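Local structure of quinoline 2-oxidoreductase large subunit (Pseudomonas putida, 1T3Q) at residues T221-M225 with G254-A259; N317-T321 with E336-N341; W331-E336 with P366-Y370. The protein is the molybdenum-carrying large subunit of a hydroxylase that probably oxidises quinoline at carbon 2, with its metal held by molybdopterin cytosine dinucleotide. One frame throughout, in Å; residues are numbered along the deposited sequence.

From the N terminus, interaction 1 closes first: it brings the loop after strand 216-221 back against the loop after strand 244-247, with helix 226-237 and strand 244-247 between them in the sequence. Interaction 2 opens afterwards, setting strand 312-322 against helix 337-342. Interaction 3 begins inside the span closed by interaction 2 and ends beyond it, at 366-370, so the two cross, and they share E336. Interactions 1 and 3 meet in space where A259 O accepts from W331 NE1, and both touch the molybdenum group. Interaction 2, its centre about 23 Å from that of interaction 1, packs the helix on its sheet, and V339 N to L334 O links it to interaction 3.

Interaction 1: residues T221-M225 with G254-A259; sequences TATQM and GFGQKA. With MCN (pterin cytosine dinucleotide), chain N; SMO (dioxosulfidomolybdenum(VI) ion), chain O.
Q224 holds the 254-259 loop twice, by its backbone N and by its side-chain oxygen. Its backbone N donates to K258 O over 2.9 Å with an N-H...O angle of 157°, while OE1 accepts from G256 N, also at 2.9 Å. That second donor lies in the carbonyl plane, on a lone pair. With CG beside the backbone N (chi1 -51°), CB and CG pass beside K258 O and the extended chain carries the amide to G256 and the cofactor. There NE2 donates to SMO OM1 at 3.2 Å and also to A544 O. A CB on G254 would strike OE1, and one on G256 would strike the SMO sulfur. The neighbouring amides serve the pterin: G254 N at 2.6 Å and F255 N at 2.9 Å both donate to MCN O4', and the F255 ring lays one face over that carbonyl region. K258 runs its methylenes along A222 O, with CD 3.4 Å from that oxygen, before NZ meets E202 and G253 O. T223 OG1 accepts from M225 N at 3.0 Å in an ST turn. The Q224 amide, fixed through both oxygen and nitrogen, therefore presents an oriented N-H to the molybdenum oxo group.

Interaction 2: residues N317-T321 with E336-N341; sequences NRSIT and ESHVGN. With SO4 (sulfate ion), chain K.
Three hydroxyls meet where S337 reaches the strand: S337 OG stands 2.6 Å from both S319 OG and T321 OG1, hydrogen-bonded to each. Either partner could donate in each pair, but S337 has a single hydroxyl proton and cannot donate in both. S319 turns OG away from its own N (chi1 -173°), and T321 keeps OG1 beside its N (chi1 -65°); the two groups thereby close on S337 from two residues apart on the helix-facing strand face. Q298 OE1, an acceptor, bonds weakly to S337 OG and so competes for that proton.

These hydroxyls join the first strand and the helix of a beta-alpha-beta unit formed by strand 312-322, helix 337-342 and the parallel strand 352-360. The axes of 317-321 and 337-341 approach to 8.5 Å and run at 151°, nearly antiparallel.

Van der Waals contacts flank the hydroxyls. T321 CG2 lies 3.7 Å from E336 CB, the side chains crossing at about a right angle, before E336 bends at chi2 and takes its carboxylate off to Q298 NE2 and K296 N. The N341 amide carbon, CG, packs 3.9 Å from S319 CB.

The other strand face carries R318 and I320. R318 meets the sulfate edge-on, NH1 at 2.9 Å and NH2 at 2.6 Å both donating to SO4 O3, and R168 binds the same ion. I320 packs its apolar side chain on I147 and L151 of helix 147-152.

Interaction 3: residues W331-E336 with P366-Y370; sequences WTQLVE and PIGAY. With SMO (dioxosulfidomolybdenum(VI) ion), chain O.
Nonpolar contacts carry most of this interface, and A369 sits between two of them. Its CB comes 3.4 Å from W331 CD1, approaching the indole obliquely, and lies 3.8 Å from V335 CG2. V335 divides its two methyls along the opposing backbone: CG2 meets A369, whereas CG1 rests 3.9 Å from G368 C and 4.2 Å from I367 CG2. A chi1 of 74° produces this split, turning CG2 anti to the backbone N and leaving CG1 between that N and the carbonyl carbon. An alanine in place of V335 would remove both methyls and is likely to open a gap beside G368 and A369, leaving the A369 methyl without its V335 neighbour. Further along, I367 CG2 packs against Q333 CA, and its CG1 branch crosses the E336 methylenes at about a right angle.

Polar links across the contact run through a water, with no direct hydrogen bond between the segments. The water donates to E336 OE1 at 2.7 Å and to G368 O at 2.8 Å, and it accepts weakly from Y370 N. It thus bridges E336 OE1 to the G368 carbonyl oxygen, which lie 4.5 Å apart; OE1 also accepts from K296 N, and OE2 from Q298 NE2. Within 331-336, T332 OG1 accepts from L334 N in an ST turn, and V335 N bonds to T332 O; these bonds shape the turn that presents V335.

Partners outside the two segments hold W331 and A369: W331 NE1 donates to A259 O, and A369 N bonds to H260 NE2. Y370 packs on R143 of the small subunit. With Y370 C 3.4 Å from the SMO sulfur, the 366-370 loop, its A369 packed against W331 and V335, forms part of the molybdenum pocket of a xanthine dehydrogenase family enzyme.

Interaction 1: residues T221-M225 with G254-A259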
# COMPACT_ATOMS: atom_id res chain seq x y z
N THR B 221 2.50 -8.27 -9.42
CA THR B 221 2.44 -9.49 -10.21
C THR B 221 3.05 -10.68 -9.49
O THR B 221 4.05 -10.54 -8.79
CB THR B 221 3.14 -9.31 -11.59
OG1 THR B 221 3.18 -10.58 -12.26
CG2 THR B 221 4.56 -8.77 -11.43
N ALA B 222 2.42 -11.84 -9.64
CA ALA B 222 2.90 -13.07 -9.02
C ALA B 222 4.05 -13.57 -9.89
O ALA B 222 3.87 -14.47 -10.72
CB ALA B 222 1.79 -14.10 -8.96
N THR B 223 5.22 -12.98 -9.70
CA THR B 223 6.39 -13.35 -10.49
C THR B 223 7.58 -13.78 -9.65
O THR B 223 7.69 -13.43 -8.47
CB THR B 223 6.82 -12.16 -11.38
OG1 THR B 223 7.95 -12.54 -12.18
CG2 THR B 223 7.22 -10.96 -10.52
N GLN B 224 8.47 -14.55 -10.27
CA GLN B 224 9.69 -15.01 -9.62
C GLN B 224 10.84 -14.09 -10.03
O GLN B 224 11.96 -14.21 -9.51
CB GLN B 224 10.02 -16.44 -10.05
CG GLN B 224 8.86 -17.42 -9.92
CD GLN B 224 9.21 -18.81 -10.40
OE1 GLN B 224 8.34 -19.53 -10.90
NE2 GLN B 224 10.47 -19.21 -10.24
N MET B 225 10.57 -13.16 -10.95
CA MET B 225 11.61 -12.24 -11.46
C MET B 225 11.13 -10.79 -11.57
O MET B 225 11.02 -10.25 -12.67
CB MET B 225 12.07 -12.73 -12.84
CG MET B 225 12.50 -14.20 -12.89
SD MET B 225 12.78 -14.84 -14.57
CE MET B 225 14.29 -13.93 -15.04
N GLY B 254 5.31 -21.36 -8.02
CA GLY B 254 5.77 -20.85 -9.30
C GLY B 254 6.33 -21.98 -10.15
O GLY B 254 5.84 -22.25 -11.25
N PHE B 255 7.37 -22.63 -9.64
CA PHE B 255 8.00 -23.76 -10.31
C PHE B 255 8.50 -23.46 -11.72
O PHE B 255 8.63 -24.37 -12.53
CB PHE B 255 7.00 -24.93 -10.36
CG PHE B 255 6.32 -25.19 -9.04
CD1 PHE B 255 7.04 -25.66 -7.95
CD2 PHE B 255 4.96 -24.91 -8.88
CE1 PHE B 255 6.42 -25.86 -6.71
CE2 PHE B 255 4.33 -25.11 -7.65
CZ PHE B 255 5.06 -25.58 -6.57
N GLY B 256 8.78 -22.20 -12.00
CA GLY B 256 9.26 -21.82 -13.32
C GLY B 256 8.21 -21.15 -14.18
O GLY B 256 8.53 -20.26 -14.98
N GLN B 257 6.95 -21.55 -14.02
CA GLN B 257 5.88 -20.97 -14.83
C GLN B 257 5.79 -19.46 -14.63
O GLN B 257 5.50 -18.71 -15.56
CB GLN B 257 4.53 -21.61 -14.47
CG GLN B 257 3.41 -21.25 -15.45
CD GLN B 257 2.05 -21.72 -14.98
OE1 GLN B 257 1.39 -21.05 -14.18
NE2 GLN B 257 1.63 -22.89 -15.45
N LYS B 258 6.05 -19.03 -13.40
CA LYS B 258 6.00 -17.62 -13.07
C LYS B 258 7.37 -16.95 -13.22
O LYS B 258 7.62 -15.88 -12.67
CB LYS B 258 5.41 -17.44 -11.67
CG LYS B 258 3.93 -17.84 -11.65
CD LYS B 258 3.28 -17.79 -10.27
CE LYS B 258 1.86 -18.33 -10.36
NZ LYS B 258 1.26 -18.61 -9.02
N ALA B 259 8.23 -17.60 -13.98
CA ALA B 259 9.56 -17.08 -14.27
C ALA B 259 9.61 -16.74 -15.76
O ALA B 259 10.59 -17.01 -16.44
CB ALA B 259 10.63 -18.11 -13.93
N1 MCN N . 18.06 -24.21 0.67
C2 MCN N . 18.77 -24.37 1.91
N3 MCN N . 20.10 -24.74 1.74
C4 MCN N . 20.75 -24.96 0.53
C5 MCN N . 19.97 -24.80 -0.70
C6 MCN N . 18.65 -24.43 -0.63
O2 MCN N . 18.21 -24.21 2.98
N4 MCN N . 22.02 -25.31 0.49
C1' MCN N . 16.57 -23.75 0.82
C2D MCN N . 16.41 -22.18 0.61
O2' MCN N . 15.33 -21.66 1.47
C3' MCN N . 16.14 -22.06 -0.88
C4D MCN N . 15.29 -23.26 -1.22
O4D MCN N . 15.67 -24.31 -0.19
O3' MCN N . 15.44 -20.80 -1.16
C5' MCN N . 15.34 -23.73 -2.70
O5' MCN N . 16.71 -23.87 -3.00
PA MCN N . 17.44 -23.15 -4.20
O1A MCN N . 18.34 -22.12 -3.58
O2A MCN N . 17.99 -24.29 -5.04
O3A MCN N . 16.44 -22.44 -5.27
PB MCN N . 15.60 -21.08 -5.19
O1B MCN N . 16.11 -20.19 -6.27
O2B MCN N . 15.58 -20.53 -3.79
O3B MCN N . 14.10 -21.55 -5.51
C10 MCN N . 13.67 -21.74 -6.84
C9' MCN N . 13.60 -23.22 -7.03
C8' MCN N . 13.05 -23.40 -8.47
S8' MCN N . 14.09 -22.76 -9.77
C7' MCN N . 11.91 -24.01 -8.80
S7' MCN N . 11.28 -24.19 -10.47
C6' MCN N . 11.00 -24.54 -7.65
C7 MCN N . 11.82 -24.87 -6.43
O9' MCN N . 12.62 -23.77 -6.03
N5' MCN N . 9.88 -23.52 -7.50
C4A MCN N . 9.24 -23.74 -6.22
N8' MCN N . 10.93 -25.23 -5.27
C4B MCN N . 9.67 -24.57 -5.17
N1' MCN N . 9.01 -24.75 -3.93
C2' MCN N . 7.87 -24.04 -3.78
N2' MCN N . 7.19 -24.19 -2.62
N3' MCN N . 7.38 -23.18 -4.75
C4' MCN N . 8.00 -22.93 -6.03
O4' MCN N . 7.52 -22.16 -6.81
S SMO O . 12.05 -23.86 -13.58
MO SMO O . 12.84 -22.90 -11.84
OM2 SMO O . 14.23 -22.93 -12.89
OM1 SMO O . 12.08 -21.39 -11.93
O HOH W 1 4.47 -14.55 -13.33

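Interaction 2: residues N317-T321 with E336-N341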
# COMPACT_ATOMS: atom_id res chain seq x y z
N ASN B 317 23.10 -38.71 -28.81
CA ASN B 317 21.77 -38.20 -28.49
C ASN B 317 21.28 -37.13 -29.44
O ASN B 317 21.92 -36.10 -29.62
CB ASN B 317 21.72 -37.64 -27.06
CG ASN B 317 20.28 -37.34 -26.61
OD1 ASN B 317 20.00 -36.27 -26.08
ND2 ASN B 317 19.39 -38.30 -26.81
N ARG B 318 20.13 -37.40 -30.05
CA ARG B 318 19.49 -36.47 -30.96
C ARG B 318 18.28 -35.99 -30.16
O ARG B 318 17.36 -36.76 -29.90
CB ARG B 318 19.04 -37.20 -32.23
CG ARG B 318 18.18 -36.39 -33.19
CD ARG B 318 17.80 -37.26 -34.38
NE ARG B 318 16.71 -36.69 -35.18
CZ ARG B 318 16.84 -35.65 -35.99
NH1 ARG B 318 18.00 -35.03 -36.12
NH2 ARG B 318 15.78 -35.21 -36.67
N SER B 319 18.32 -34.74 -29.74
CA SER B 319 17.25 -34.18 -28.91
C SER B 319 16.43 -33.14 -29.67
O SER B 319 16.98 -32.19 -30.23
CB SER B 319 17.88 -33.55 -27.66
OG SER B 319 16.89 -33.12 -26.74
N ILE B 320 15.11 -33.32 -29.67
CA ILE B 320 14.22 -32.39 -30.36
C ILE B 320 13.15 -31.89 -29.40
O ILE B 320 12.54 -32.67 -28.68
CB ILE B 320 13.53 -33.06 -31.56
CG1 ILE B 320 14.56 -33.76 -32.44
CG2 ILE B 320 12.78 -32.01 -32.37
CD1 ILE B 320 13.96 -34.68 -33.49
N THR B 321 12.93 -30.58 -29.42
CA THR B 321 11.95 -29.94 -28.55
C THR B 321 10.75 -29.40 -29.32
O THR B 321 10.91 -28.77 -30.37
CB THR B 321 12.59 -28.75 -27.78
OG1 THR B 321 13.59 -29.24 -26.88
CG2 THR B 321 11.53 -27.99 -26.99
N GLU B 336 14.65 -26.36 -23.15
CA GLU B 336 14.58 -27.81 -23.09
C GLU B 336 15.82 -28.52 -23.65
O GLU B 336 16.82 -28.66 -22.96
CB GLU B 336 13.31 -28.32 -23.78
CG GLU B 336 12.04 -28.10 -22.94
CD GLU B 336 11.96 -29.05 -21.75
OE1 GLU B 336 11.26 -28.73 -20.76
OE2 GLU B 336 12.58 -30.13 -21.80
N SER B 337 15.75 -28.97 -24.90
CA SER B 337 16.86 -29.69 -25.53
C SER B 337 18.24 -29.03 -25.49
O SER B 337 19.24 -29.69 -25.18
CB SER B 337 16.52 -30.01 -26.99
OG SER B 337 15.51 -31.00 -27.08
N HIS B 338 18.30 -27.74 -25.80
CA HIS B 338 19.57 -27.03 -25.82
C HIS B 338 20.34 -27.12 -24.50
O HIS B 338 21.46 -27.62 -24.47
CB HIS B 338 19.34 -25.57 -26.22
CG HIS B 338 20.59 -24.84 -26.58
ND1 HIS B 338 21.38 -24.21 -25.64
CD2 HIS B 338 21.19 -24.63 -27.78
CE1 HIS B 338 22.42 -23.65 -26.25
NE2 HIS B 338 22.32 -23.89 -27.54
N VAL B 339 19.75 -26.63 -23.41
CA VAL B 339 20.45 -26.69 -22.13
C VAL B 339 20.56 -28.13 -21.64
O VAL B 339 21.49 -28.47 -20.90
CB VAL B 339 19.75 -25.84 -21.06
CG1 VAL B 339 19.78 -24.38 -21.48
CG2 VAL B 339 18.32 -26.31 -20.84
N GLY B 340 19.62 -28.98 -22.05
CA GLY B 340 19.64 -30.37 -21.65
C GLY B 340 20.85 -31.12 -22.18
O GLY B 340 21.53 -31.85 -21.45
N ASN B 341 21.14 -30.95 -23.47
CA ASN B 341 22.28 -31.63 -24.08
C ASN B 341 23.61 -31.17 -23.50
O ASN B 341 24.59 -31.91 -23.53
CB ASN B 341 22.29 -31.45 -25.60
CG ASN B 341 21.38 -32.43 -26.31
OD1 ASN B 341 21.50 -32.64 -27.52
ND2 ASN B 341 20.46 -33.04 -25.57
S SO4 K . 16.67 -33.35 -39.77
O1 SO4 K . 17.98 -33.51 -40.42
O2 SO4 K . 15.75 -34.41 -40.25
O3 SO4 K . 16.82 -33.47 -38.31
O4 SO4 K . 16.11 -32.03 -40.10

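Interaction 3: residues W331-E336 with P366-Y370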
# COMPACT_ATOMS: atom_id res chain seq x y z
N TRP B 331 13.74 -17.51 -21.30
CA TRP B 331 14.42 -18.77 -21.59
C TRP B 331 14.43 -19.26 -23.03
O TRP B 331 15.38 -19.92 -23.46
CB TRP B 331 13.86 -19.88 -20.69
CG TRP B 331 13.59 -19.39 -19.29
CD1 TRP B 331 12.38 -19.32 -18.67
CD2 TRP B 331 14.54 -18.80 -18.39
NE1 TRP B 331 12.51 -18.73 -17.44
CE2 TRP B 331 13.82 -18.40 -17.24
CE3 TRP B 331 15.92 -18.58 -18.44
CZ2 TRP B 331 14.44 -17.78 -16.15
CZ3 TRP B 331 16.54 -17.96 -17.36
CH2 TRP B 331 15.79 -17.56 -16.23
N THR B 332 13.37 -18.93 -23.77
CA THR B 332 13.19 -19.34 -25.17
C THR B 332 13.06 -20.85 -25.28
O THR B 332 13.03 -21.56 -24.28
CB THR B 332 14.36 -18.85 -26.09
OG1 THR B 332 15.51 -19.68 -25.90
CG2 THR B 332 14.73 -17.41 -25.76
N GLN B 333 12.96 -21.34 -26.51
CA GLN B 333 12.82 -22.76 -26.74
C GLN B 333 14.09 -23.53 -26.39
O GLN B 333 14.09 -24.76 -26.36
CB GLN B 333 12.41 -23.01 -28.20
CG GLN B 333 11.05 -22.40 -28.52
CD GLN B 333 10.54 -22.73 -29.91
OE1 GLN B 333 9.46 -22.29 -30.30
NE2 GLN B 333 11.31 -23.51 -30.66
N LEU B 334 15.16 -22.81 -26.08
CA LEU B 334 16.43 -23.46 -25.72
C LEU B 334 16.34 -24.01 -24.30
O LEU B 334 17.24 -24.73 -23.85
CB LEU B 334 17.59 -22.47 -25.81
CG LEU B 334 17.84 -21.79 -27.17
CD1 LEU B 334 19.18 -21.06 -27.12
CD2 LEU B 334 17.85 -22.85 -28.27
N VAL B 335 15.25 -23.69 -23.61
CA VAL B 335 15.05 -24.13 -22.24
C VAL B 335 14.98 -25.65 -22.08
O VAL B 335 15.24 -26.18 -21.00
CB VAL B 335 13.77 -23.46 -21.64
CG1 VAL B 335 12.52 -24.10 -22.22
CG2 VAL B 335 13.78 -23.56 -20.12
N GLU B 336 14.65 -26.36 -23.15
CA GLU B 336 14.58 -27.81 -23.09
C GLU B 336 15.82 -28.52 -23.65
O GLU B 336 16.82 -28.66 -22.96
CB GLU B 336 13.31 -28.32 -23.78
CG GLU B 336 12.04 -28.10 -22.94
CD GLU B 336 11.96 -29.05 -21.75
OE1 GLU B 336 11.26 -28.73 -20.76
OE2 GLU B 336 12.58 -30.13 -21.80
N PRO B 366 3.71 -21.56 -26.36
CA PRO B 366 5.15 -21.71 -26.22
C PRO B 366 5.60 -22.63 -25.09
O PRO B 366 4.99 -22.67 -24.01
CB PRO B 366 5.66 -20.27 -26.05
CG PRO B 366 4.43 -19.48 -25.72
CD PRO B 366 3.33 -20.14 -26.46
N ILE B 367 6.66 -23.38 -25.36
CA ILE B 367 7.23 -24.26 -24.35
C ILE B 367 7.93 -23.30 -23.40
O ILE B 367 8.36 -22.22 -23.80
CB ILE B 367 8.25 -25.24 -24.99
CG1 ILE B 367 8.38 -26.49 -24.12
CG2 ILE B 367 9.60 -24.56 -25.17
CD1 ILE B 367 7.13 -27.36 -24.13
N GLY B 368 8.03 -23.67 -22.13
CA GLY B 368 8.66 -22.79 -21.17
C GLY B 368 9.32 -23.55 -20.04
O GLY B 368 9.32 -24.78 -20.02
N ALA B 369 9.88 -22.80 -19.10
CA ALA B 369 10.59 -23.38 -17.97
C ALA B 369 9.68 -23.98 -16.90
O ALA B 369 8.68 -23.39 -16.52
CB ALA B 369 11.47 -22.31 -17.33
N TYR B 370 10.05 -25.16 -16.45
CA TYR B 370 9.35 -25.86 -15.38
C TYR B 370 10.41 -26.66 -14.65
O TYR B 370 11.22 -27.36 -15.26
CB TYR B 370 8.25 -26.77 -15.93
CG TYR B 370 7.61 -27.68 -14.88
CD1 TYR B 370 7.26 -27.20 -13.62
CD2 TYR B 370 7.33 -29.02 -15.17
CE1 TYR B 370 6.66 -28.03 -12.67
CE2 TYR B 370 6.73 -29.85 -14.23
CZ TYR B 370 6.39 -29.35 -12.99
OH TYR B 370 5.80 -30.18 -12.06
S SMO O . 12.05 -23.86 -13.58
MO SMO O . 12.84 -22.90 -11.84
OM2 SMO O . 14.23 -22.93 -12.89
OM1 SMO O . 12.08 -21.39 -11.93
O HOH W 2 11.21 -26.64 -19.07